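Local coordinates for ABC transporter (Caldanaerobius, PDB 4G68), which probably captures xylan-derived xylo-oligosaccharides as the extracellular solute-binding protein of an ABC transporter and is seen here holding a chain of xylose units, at residues Trp68-Gly73 and Thr101-Tyr106; Ser179-Asn184 and Met298-Asn303; Gly220-Trp225 and Gly281-Glu286. One frame throughout, in Å; residues are numbered along the deposited sequence.

Overall arrangement
From the N terminus, contact 1 comes first. It closes a loop of 27 residues, mostly helix and strand, by bringing the end of strand 64-69 against the start of helix 103-115. Contact 2 follows in series and pairs strand 168-184 with the short strand 298-300 across a gap of 113 residues. Contact 3 is nested inside that loop and joins the turn before helix 225-239 to the start of helix 284-292. Contacts 1 and 3 touch, through Asp104 and Trp225 among others, and both reach all three xylose units. Contacts 1 and 2 do not touch, although both reach the same mixed sheet.

Contact 1. Residues Trp68-Gly73 and Thr101-Tyr106; sequences WNLFTG and TENDAY. With XYS (alpha-D-xylopyranose), chain D; XYP (beta-D-xylopyranose), chain B; XYP (beta-D-xylopyranose), chain C.
Thr101 N donates to Asn69 O over 3.0 Å in a nearly straight bond, and one step on Leu70 CA lies against Thr101 O in a CA-H...O contact of 3.1 Å. The Tyr106 ring packs against Trp68 and Leu70. Trp68 CB meets it at the edge, in the ring plane, 3.8 Å from CE1, while Leu70 CB approaches CG obliquely. CG of Tyr106 is anti to the backbone N (chi1 179°), which carries the ring off the helix toward residues 68-70. Its hydroxyl bonds to the carbonyl of Gln124 on the next strand. A leucine in place of Tyr106 would probably leave Gln124 O without this partner and open a gap beside Trp68 CB. The loop after strand 64-69 and the start of helix 103-115 line one side of the glycan pocket, consistent with the binding-protein (PBP clan) fold. Glu102 is the N-cap of helix 103-115, and both its carboxylate oxygens are met from above their plane by the N-H groups of Asp104 and Ala105. Asn69 OD1 closes an Asx turn by accepting from Phe71 N, and ND2 bonds Glu98 OE1. Leu70 and Asn103 run side by side, with Leu70 CD2 3.4 Å from Asn103 OD1. That amide grips one sugar hydroxyl twice: O2 of the chain C xylose donates to Asn103 OD1 over 2.6 Å, and ND2 donates back to it over 2.9 Å. Thr72 lays CG2 against Glu102 N at 3.5 Å. A water donates to Leu70 O, accepts from Asn103 N, and bonds Thr72 OG1 and two hydroxyls of the alpha-xylose.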
# COMPACT_ATOMS: atom_id res chain seq x y z
N TRP A 68 -12.97 -11.82 6.97
CA TRP A 68 -11.78 -12.16 6.16
C TRP A 68 -10.79 -11.03 6.15
O TRP A 68 -11.16 -9.86 6.09
CB TRP A 68 -12.14 -12.50 4.73
CG TRP A 68 -13.08 -13.67 4.53
CD1 TRP A 68 -13.54 -14.61 5.48
CD2 TRP A 68 -13.69 -14.04 3.29
NE1 TRP A 68 -14.44 -15.50 4.87
CE2 TRP A 68 -14.53 -15.20 3.55
CE3 TRP A 68 -13.58 -13.57 1.98
CZ2 TRP A 68 -15.26 -15.85 2.50
CZ3 TRP A 68 -14.37 -14.16 0.97
CH2 TRP A 68 -15.15 -15.30 1.21
N ASN A 69 -9.52 -11.39 6.24
CA ASN A 69 -8.43 -10.43 6.15
C ASN A 69 -7.17 -11.04 5.51
O ASN A 69 -7.11 -12.27 5.23
CB ASN A 69 -8.12 -9.79 7.56
CG ASN A 69 -7.56 -10.83 8.55
OD1 ASN A 69 -6.37 -11.16 8.50
ND2 ASN A 69 -8.43 -11.42 9.41
N LEU A 70 -6.13 -10.23 5.30
CA LEU A 70 -4.94 -10.74 4.65
C LEU A 70 -3.73 -10.74 5.51
O LEU A 70 -2.63 -10.78 4.98
CB LEU A 70 -4.73 -9.94 3.32
CG LEU A 70 -4.62 -8.38 3.44
CD1 LEU A 70 -3.52 -7.91 4.40
CD2 LEU A 70 -4.21 -7.88 2.06
N PHE A 71 -3.90 -10.58 6.85
CA PHE A 71 -2.71 -10.52 7.69
C PHE A 71 -2.07 -11.89 7.94
O PHE A 71 -2.35 -12.58 8.93
CB PHE A 71 -3.01 -9.79 8.99
CG PHE A 71 -3.21 -8.29 8.77
CD1 PHE A 71 -2.13 -7.45 8.51
CD2 PHE A 71 -4.52 -7.77 8.73
CE1 PHE A 71 -2.35 -6.06 8.29
CE2 PHE A 71 -4.72 -6.43 8.46
CZ PHE A 71 -3.66 -5.58 8.25
N THR A 72 -1.24 -12.29 7.00
CA THR A 72 -0.69 -13.63 7.01
C THR A 72 0.67 -13.74 7.69
O THR A 72 1.00 -14.77 8.18
CB THR A 72 -0.54 -14.25 5.59
OG1 THR A 72 0.06 -13.32 4.70
CG2 THR A 72 -1.88 -14.77 5.03
N GLY A 73 1.45 -12.68 7.64
CA GLY A 73 2.76 -12.70 8.24
C GLY A 73 2.79 -12.45 9.76
O GLY A 73 1.84 -11.95 10.30
N THR A 101 -6.12 -14.88 4.17
CA THR A 101 -5.62 -15.30 2.81
C THR A 101 -4.52 -14.32 2.39
O THR A 101 -4.68 -13.08 2.59
CB THR A 101 -6.77 -15.26 1.81
OG1 THR A 101 -7.80 -16.16 2.22
CG2 THR A 101 -6.29 -15.61 0.35
N GLU A 102 -3.43 -14.87 1.84
CA GLU A 102 -2.31 -14.03 1.39
C GLU A 102 -2.87 -12.90 0.44
O GLU A 102 -3.66 -13.15 -0.41
CB GLU A 102 -1.23 -14.86 0.71
CG GLU A 102 -0.10 -13.97 0.19
CD GLU A 102 -0.31 -13.41 -1.25
OE1 GLU A 102 -1.05 -14.08 -2.06
OE2 GLU A 102 0.37 -12.40 -1.64
N ASN A 103 -2.34 -11.68 0.64
CA ASN A 103 -2.66 -10.51 -0.19
C ASN A 103 -3.13 -10.75 -1.61
O ASN A 103 -4.28 -10.41 -1.96
CB ASN A 103 -1.40 -9.58 -0.13
CG ASN A 103 -1.53 -8.31 -0.94
OD1 ASN A 103 -2.55 -7.66 -0.93
ND2 ASN A 103 -0.45 -7.92 -1.62
N ASP A 104 -2.23 -11.24 -2.48
CA ASP A 104 -2.65 -11.30 -3.89
C ASP A 104 -3.76 -12.36 -4.12
O ASP A 104 -4.70 -12.14 -4.91
CB ASP A 104 -1.44 -11.45 -4.80
CG ASP A 104 -0.77 -10.14 -5.01
OD1 ASP A 104 -1.44 -9.23 -5.57
OD2 ASP A 104 0.31 -9.98 -4.45
N ALA A 105 -3.71 -13.47 -3.39
CA ALA A 105 -4.84 -14.47 -3.50
C ALA A 105 -6.13 -13.92 -2.87
O ALA A 105 -7.24 -14.29 -3.26
CB ALA A 105 -4.45 -15.74 -2.82
N TYR A 106 -5.97 -13.01 -1.90
CA TYR A 106 -7.15 -12.43 -1.24
C TYR A 106 -7.93 -11.55 -2.18
O TYR A 106 -9.14 -11.57 -2.19
CB TYR A 106 -6.70 -11.62 -0.01
CG TYR A 106 -7.84 -10.97 0.70
CD1 TYR A 106 -8.51 -11.64 1.66
CD2 TYR A 106 -8.24 -9.64 0.43
CE1 TYR A 106 -9.57 -11.05 2.35
CE2 TYR A 106 -9.35 -9.07 1.07
CZ TYR A 106 -9.96 -9.76 2.10
OH TYR A 106 -11.10 -9.27 2.75
C1 XYS D . 1.10 -8.88 7.18
C2 XYS D . 0.71 -9.27 5.73
C3 XYS D . 0.87 -8.14 4.70
C4 XYS D . 0.37 -6.81 5.27
C5 XYS D . 1.07 -6.51 6.60
O1 XYS D . 1.91 -9.79 7.85
O2 XYS D . 1.24 -10.43 5.25
O3 XYS D . 0.20 -8.54 3.56
O4 XYS D . 0.35 -5.74 4.35
O5 XYS D . 1.42 -7.54 7.40
C1 XYP B . -0.48 -5.68 3.37
C2 XYP B . -1.18 -4.33 3.51
C3 XYP B . -2.08 -4.18 2.26
C4 XYP B . -1.14 -4.23 1.08
C5 XYP B . -0.35 -5.55 1.07
O2 XYP B . -2.02 -4.41 4.66
O3 XYP B . -2.62 -2.84 2.38
O4 XYP B . -1.98 -4.18 -0.08
O5 XYP B . 0.40 -5.61 2.29
C1 XYP C . -1.47 -3.59 -1.24
C2 XYP C . -2.20 -4.19 -2.44
C3 XYP C . -1.70 -3.48 -3.70
C4 XYP C . -1.74 -1.93 -3.55
C5 XYP C . -1.15 -1.44 -2.20
O2 XYP C . -2.00 -5.59 -2.46
O3 XYP C . -2.54 -3.93 -4.78
O4 XYP C . -1.07 -1.27 -4.62
O5 XYP C . -1.68 -2.21 -1.12
O HOH W 1 -0.62 -11.12 2.93

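Contact 2. Residues Ser179-Asn184 and Met298-Asn303; sequences SVLYIN and MYFGGN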
# COMPACT_ATOMS: atom_id res chain seq x y z
N SER A 179 4.21 5.97 0.49
CA SER A 179 5.37 5.41 -0.25
C SER A 179 6.68 5.76 0.48
O SER A 179 6.90 6.95 0.86
CB SER A 179 5.36 5.93 -1.69
OG SER A 179 5.26 7.39 -1.72
N VAL A 180 7.53 4.78 0.67
CA VAL A 180 8.73 4.91 1.54
C VAL A 180 9.90 4.32 0.73
O VAL A 180 9.82 3.20 0.26
CB VAL A 180 8.55 4.06 2.77
CG1 VAL A 180 9.80 4.21 3.69
CG2 VAL A 180 7.28 4.53 3.57
N LEU A 181 10.96 5.09 0.60
CA LEU A 181 12.28 4.53 0.23
C LEU A 181 13.04 4.13 1.50
O LEU A 181 13.35 4.97 2.36
CB LEU A 181 13.08 5.56 -0.60
CG LEU A 181 14.53 5.12 -0.94
CD1 LEU A 181 14.44 3.88 -1.77
CD2 LEU A 181 15.19 6.27 -1.70
N TYR A 182 13.22 2.82 1.67
CA TYR A 182 13.95 2.31 2.86
C TYR A 182 15.42 2.13 2.53
O TYR A 182 15.80 1.71 1.46
CB TYR A 182 13.40 0.92 3.25
CG TYR A 182 11.93 0.89 3.56
CD1 TYR A 182 11.49 1.00 4.92
CD2 TYR A 182 10.96 0.67 2.57
CE1 TYR A 182 10.17 0.99 5.27
CE2 TYR A 182 9.61 0.62 2.92
CZ TYR A 182 9.22 0.77 4.25
OH TYR A 182 7.88 0.68 4.69
N ILE A 183 16.25 2.57 3.48
CA ILE A 183 17.73 2.68 3.29
C ILE A 183 18.36 1.76 4.34
O ILE A 183 18.05 1.96 5.51
CB ILE A 183 18.15 4.14 3.74
CG1 ILE A 183 17.58 5.27 2.87
CG2 ILE A 183 19.67 4.36 3.84
CD1 ILE A 183 17.86 5.06 1.35
N ASN A 184 19.27 0.86 3.94
CA ASN A 184 20.05 0.09 4.90
C ASN A 184 21.27 0.97 5.25
O ASN A 184 22.21 1.04 4.52
CB ASN A 184 20.41 -1.31 4.39
CG ASN A 184 21.21 -2.14 5.38
OD1 ASN A 184 22.01 -1.58 6.15
ND2 ASN A 184 20.96 -3.44 5.45
N MSE A 298 18.59 -0.99 -0.60
CA MSE A 298 17.36 -0.18 -0.59
C MSE A 298 16.14 -1.03 -0.89
O MSE A 298 16.22 -2.14 -1.47
CB MSE A 298 17.48 0.88 -1.69
CG MSE A 298 18.57 1.88 -1.33
SE MSE A 298 18.71 3.28 -2.76
CE MSE A 298 19.77 2.21 -4.04
N TYR A 299 15.00 -0.54 -0.50
CA TYR A 299 13.76 -1.21 -0.82
C TYR A 299 12.76 -0.04 -1.02
O TYR A 299 12.81 0.95 -0.32
CB TYR A 299 13.34 -2.04 0.42
CG TYR A 299 12.03 -2.80 0.19
CD1 TYR A 299 12.04 -4.12 -0.26
CD2 TYR A 299 10.81 -2.18 0.39
CE1 TYR A 299 10.85 -4.82 -0.46
CE2 TYR A 299 9.60 -2.85 0.17
CZ TYR A 299 9.62 -4.16 -0.21
OH TYR A 299 8.41 -4.80 -0.44
N PHE A 300 11.88 -0.13 -1.98
CA PHE A 300 10.89 0.95 -2.15
C PHE A 300 9.49 0.36 -2.28
O PHE A 300 9.23 -0.57 -3.09
CB PHE A 300 11.19 1.85 -3.39
CG PHE A 300 10.13 2.89 -3.63
CD1 PHE A 300 10.12 4.10 -2.88
CD2 PHE A 300 9.13 2.67 -4.58
CE1 PHE A 300 9.09 5.04 -3.05
CE2 PHE A 300 8.10 3.62 -4.78
CZ PHE A 300 8.06 4.81 -4.03
N GLY A 301 8.58 0.89 -1.45
CA GLY A 301 7.18 0.47 -1.60
C GLY A 301 6.32 1.03 -0.48
O GLY A 301 6.61 2.15 0.02
N GLY A 302 5.36 0.22 -0.02
CA GLY A 302 4.48 0.77 0.95
C GLY A 302 5.12 0.78 2.34
O GLY A 302 6.01 -0.04 2.67
N ASN A 303 4.64 1.71 3.16
CA ASN A 303 4.94 1.77 4.59
C ASN A 303 4.54 0.46 5.28
O ASN A 303 5.10 0.14 6.32
CB ASN A 303 4.03 2.86 5.19
CG ASN A 303 2.57 2.50 5.01
OD1 ASN A 303 2.02 2.52 3.93
ND2 ASN A 303 1.95 2.13 6.13
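Tyr182 reaches across to Gly302 with its hydroxyl, which donates to Gly302 O over 2.8 Å from 23° outside the carbonyl plane. The ring gets there with CG anti to the carbonyl carbon (chi1 -59°), and Tyr299 O and Gly302 O both lie at its edge, in plane. Val180 CG1, two residues back on the same strand, covers one ring face. Tyr299 runs beside Tyr182 and points the same way. Their CD2 atoms are 3.6 Å apart, and the two planes make an oblique 65°. Behind these rings is an antiparallel ladder. Tyr182 and Tyr299 form one hydrogen-bonded pair, with Tyr182 N to Tyr299 O at 2.8 Å. Val180 and Gly301 form the next, with Val180 N to Gly301 O at 2.9 Å. On the other face of the sheet Phe300 crosses Leu181 at about a right angle. Phe300 CD1 is 3.3 Å from Val180 O, and Phe300 CZ meets Ser179 CB at 3.7 Å. Selenomethionine Met298 touches Ile183 and Leu181 with its inner carbons. Second-shell bonds fix the polar ends: Tyr299 OH to Asp305, Ser179 OG to Ile340 N and Asn303 OD1 to Ala178 N. The chain turns a corner at Gly301, and Asn303 CA then lies against Val180 CG2. This buried ladder lies in the mixed sheet of the binding-protein fold. Phe309 meets both tyrosines edge-to-face. Strand 321-324 flanks strand 168-184, helix 396-406 packs on Val180 and Tyr182, and helix 284-292 packs against both tyrosines.

Contact 3. Residues Gly220-Trp225 and Gly281-Glu286; sequences GEKDEW and GLTRDE. With XYP (beta-D-xylopyranose), chain C; XYP (beta-D-xylopyranose), chain B; XYS (alpha-D-xylopyranose), chain D.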
# COMPACT_ATOMS: atom_id res chain seq x y z
N GLY A 220 10.49 -7.60 -5.71
CA GLY A 220 9.80 -8.86 -6.12
C GLY A 220 8.64 -8.47 -7.04
O GLY A 220 7.60 -7.96 -6.60
N GLU A 221 8.86 -8.67 -8.32
CA GLU A 221 7.90 -8.16 -9.36
C GLU A 221 6.92 -9.18 -9.89
O GLU A 221 6.04 -8.86 -10.72
CB GLU A 221 8.76 -7.44 -10.45
CG GLU A 221 8.06 -6.95 -11.76
CD GLU A 221 6.92 -5.98 -11.59
OE1 GLU A 221 6.64 -5.48 -10.49
OE2 GLU A 221 6.21 -5.77 -12.62
N LYS A 222 6.97 -10.41 -9.39
CA LYS A 222 6.03 -11.44 -9.84
C LYS A 222 4.54 -11.11 -9.86
O LYS A 222 3.86 -11.38 -10.84
CB LYS A 222 6.26 -12.76 -9.05
CG LYS A 222 5.55 -13.97 -9.71
CD LYS A 222 5.88 -15.22 -8.85
CE LYS A 222 4.83 -16.32 -8.98
NZ LYS A 222 4.80 -16.93 -10.34
N ASP A 223 4.07 -10.49 -8.78
CA ASP A 223 2.70 -10.10 -8.63
C ASP A 223 2.38 -8.69 -9.16
O ASP A 223 1.24 -8.24 -9.09
CB ASP A 223 2.21 -10.31 -7.19
CG ASP A 223 2.22 -11.73 -6.76
OD1 ASP A 223 1.53 -12.58 -7.42
OD2 ASP A 223 2.90 -12.02 -5.74
N GLU A 224 3.40 -8.03 -9.73
CA GLU A 224 3.27 -6.82 -10.55
C GLU A 224 3.01 -5.52 -9.79
O GLU A 224 3.61 -4.46 -10.13
CB GLU A 224 2.23 -7.03 -11.65
CG GLU A 224 2.63 -8.20 -12.60
CD GLU A 224 1.85 -8.20 -13.92
OE1 GLU A 224 0.80 -7.53 -14.03
OE2 GLU A 224 2.32 -8.94 -14.87
N TRP A 225 2.18 -5.57 -8.75
CA TRP A 225 1.88 -4.34 -8.05
C TRP A 225 3.12 -3.72 -7.30
O TRP A 225 3.23 -2.54 -7.25
CB TRP A 225 0.63 -4.54 -7.16
CG TRP A 225 0.87 -5.43 -6.00
CD1 TRP A 225 0.62 -6.80 -5.89
CD2 TRP A 225 1.52 -5.02 -4.74
NE1 TRP A 225 1.05 -7.29 -4.68
CE2 TRP A 225 1.61 -6.23 -3.94
CE3 TRP A 225 2.07 -3.79 -4.24
CZ2 TRP A 225 2.17 -6.23 -2.63
CZ3 TRP A 225 2.67 -3.82 -2.92
CH2 TRP A 225 2.70 -5.04 -2.14
N GLY A 281 10.73 -12.94 -11.01
CA GLY A 281 10.27 -14.21 -10.47
C GLY A 281 9.91 -14.17 -9.00
O GLY A 281 9.36 -15.14 -8.52
N LEU A 282 10.26 -13.09 -8.29
CA LEU A 282 10.09 -13.03 -6.81
C LEU A 282 8.84 -12.27 -6.39
O LEU A 282 8.47 -11.30 -7.08
CB LEU A 282 11.29 -12.30 -6.21
CG LEU A 282 12.35 -13.21 -5.59
CD1 LEU A 282 12.59 -14.42 -6.46
CD2 LEU A 282 13.62 -12.45 -5.27
N THR A 283 8.22 -12.71 -5.27
CA THR A 283 7.08 -12.09 -4.69
C THR A 283 7.58 -10.93 -3.78
O THR A 283 8.76 -10.85 -3.44
CB THR A 283 6.27 -13.11 -3.83
OG1 THR A 283 7.11 -13.57 -2.77
CG2 THR A 283 5.83 -14.34 -4.68
N ARG A 284 6.64 -10.11 -3.37
CA ARG A 284 6.90 -9.10 -2.32
C ARG A 284 7.51 -9.72 -1.12
O ARG A 284 8.45 -9.20 -0.59
CB ARG A 284 5.58 -8.39 -1.95
CG ARG A 284 5.69 -7.18 -0.98
CD ARG A 284 5.60 -7.69 0.48
NE ARG A 284 4.30 -8.34 0.69
CZ ARG A 284 3.19 -7.75 1.17
NH1 ARG A 284 3.18 -6.44 1.51
NH2 ARG A 284 2.08 -8.51 1.34
N ASP A 285 6.88 -10.78 -0.60
CA ASP A 285 7.43 -11.46 0.58
C ASP A 285 8.87 -11.95 0.42
O ASP A 285 9.69 -11.89 1.34
CB ASP A 285 6.51 -12.63 0.99
CG ASP A 285 5.13 -12.16 1.52
OD1 ASP A 285 4.91 -10.98 1.86
OD2 ASP A 285 4.24 -12.99 1.62
N GLU A 286 9.20 -12.43 -0.77
CA GLU A 286 10.56 -12.84 -0.98
C GLU A 286 11.52 -11.67 -1.03
O GLU A 286 12.68 -11.77 -0.61
CB GLU A 286 10.69 -13.67 -2.27
CG GLU A 286 10.09 -15.06 -2.02
CD GLU A 286 9.76 -15.86 -3.29
OE1 GLU A 286 9.60 -15.29 -4.36
OE2 GLU A 286 9.54 -17.12 -3.15
C1 XYP C . -1.47 -3.59 -1.24
C2 XYP C . -2.20 -4.19 -2.44
C3 XYP C . -1.70 -3.48 -3.70
C4 XYP C . -1.74 -1.93 -3.55
C5 XYP C . -1.15 -1.44 -2.20
O2 XYP C . -2.00 -5.59 -2.46
O3 XYP C . -2.54 -3.93 -4.78
O4 XYP C . -1.07 -1.27 -4.62
O5 XYP C . -1.68 -2.21 -1.12
C1 XYP B . -0.48 -5.68 3.37
C2 XYP B . -1.18 -4.33 3.51
C3 XYP B . -2.08 -4.18 2.26
C4 XYP B . -1.14 -4.23 1.08
C5 XYP B . -0.35 -5.55 1.07
O2 XYP B . -2.02 -4.41 4.66
O3 XYP B . -2.62 -2.84 2.38
O4 XYP B . -1.98 -4.18 -0.08
O5 XYP B . 0.40 -5.61 2.29
C1 XYS D . 1.10 -8.88 7.18
C2 XYS D . 0.71 -9.27 5.73
C3 XYS D . 0.87 -8.14 4.70
C4 XYS D . 0.37 -6.81 5.27
C5 XYS D . 1.07 -6.51 6.60
O1 XYS D . 1.91 -9.79 7.85
O2 XYS D . 1.24 -10.43 5.25
O3 XYS D . 0.20 -8.54 3.56
O4 XYS D . 0.35 -5.74 4.35
O5 XYS D . 1.42 -7.54 7.40
O HOH W 2 4.03 -10.21 -4.37
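Gly281 offers its carbonyl oxygen to the aliphatic part of Lys222, whose CD lies 3.5 Å away. Leu282 follows: its carbonyl accepts from Lys222 N, though that oxygen is crowded in the model, so the bond is doubtful, and its CB packs on Gly220 CA at 3.7 Å. Thr283 sits at the N-cap of helix 284-292 and forms a capping box with Glu286. Glu286 N donates to Thr283 OG1, and Thr283 N donates to Glu286 OE1 on its anti side. Thr283 CG2 lies alongside Asp223, 3.9 Å from OD2. A water joins the two segments here, donating to Asp223 OD2 and accepting from Arg284 N over 2.8 Å. Arg284 then reaches the sugar, its chain bent at chi2 (-88°) and chi3 (-62°). NH1 bonds O5 of the chain B xylose at 3.0 Å, at the guanidinium edge, and NH2 bonds O3 of the alpha-xylose weakly. The indole of Trp225 stands over one face of the guanidinium, planes 86° apart, with CH2 3.9 Å from Arg284 CG. One face of that indole carries C3 of the chain C xylose, a sugar-on-aromatic contact common in carbohydrate-binding sites. Asp285 OD1 forms a salt bridge with Arg284 NE, its hydrogen bond weak, and Asp305 pairs with Arg284 NH1. The loop before helix 225-239 thus meets the start of helix 284-292, with helix 103-115 touching Trp225 and Arg284 and helix 422-436 packing on Glu221 and Glu224.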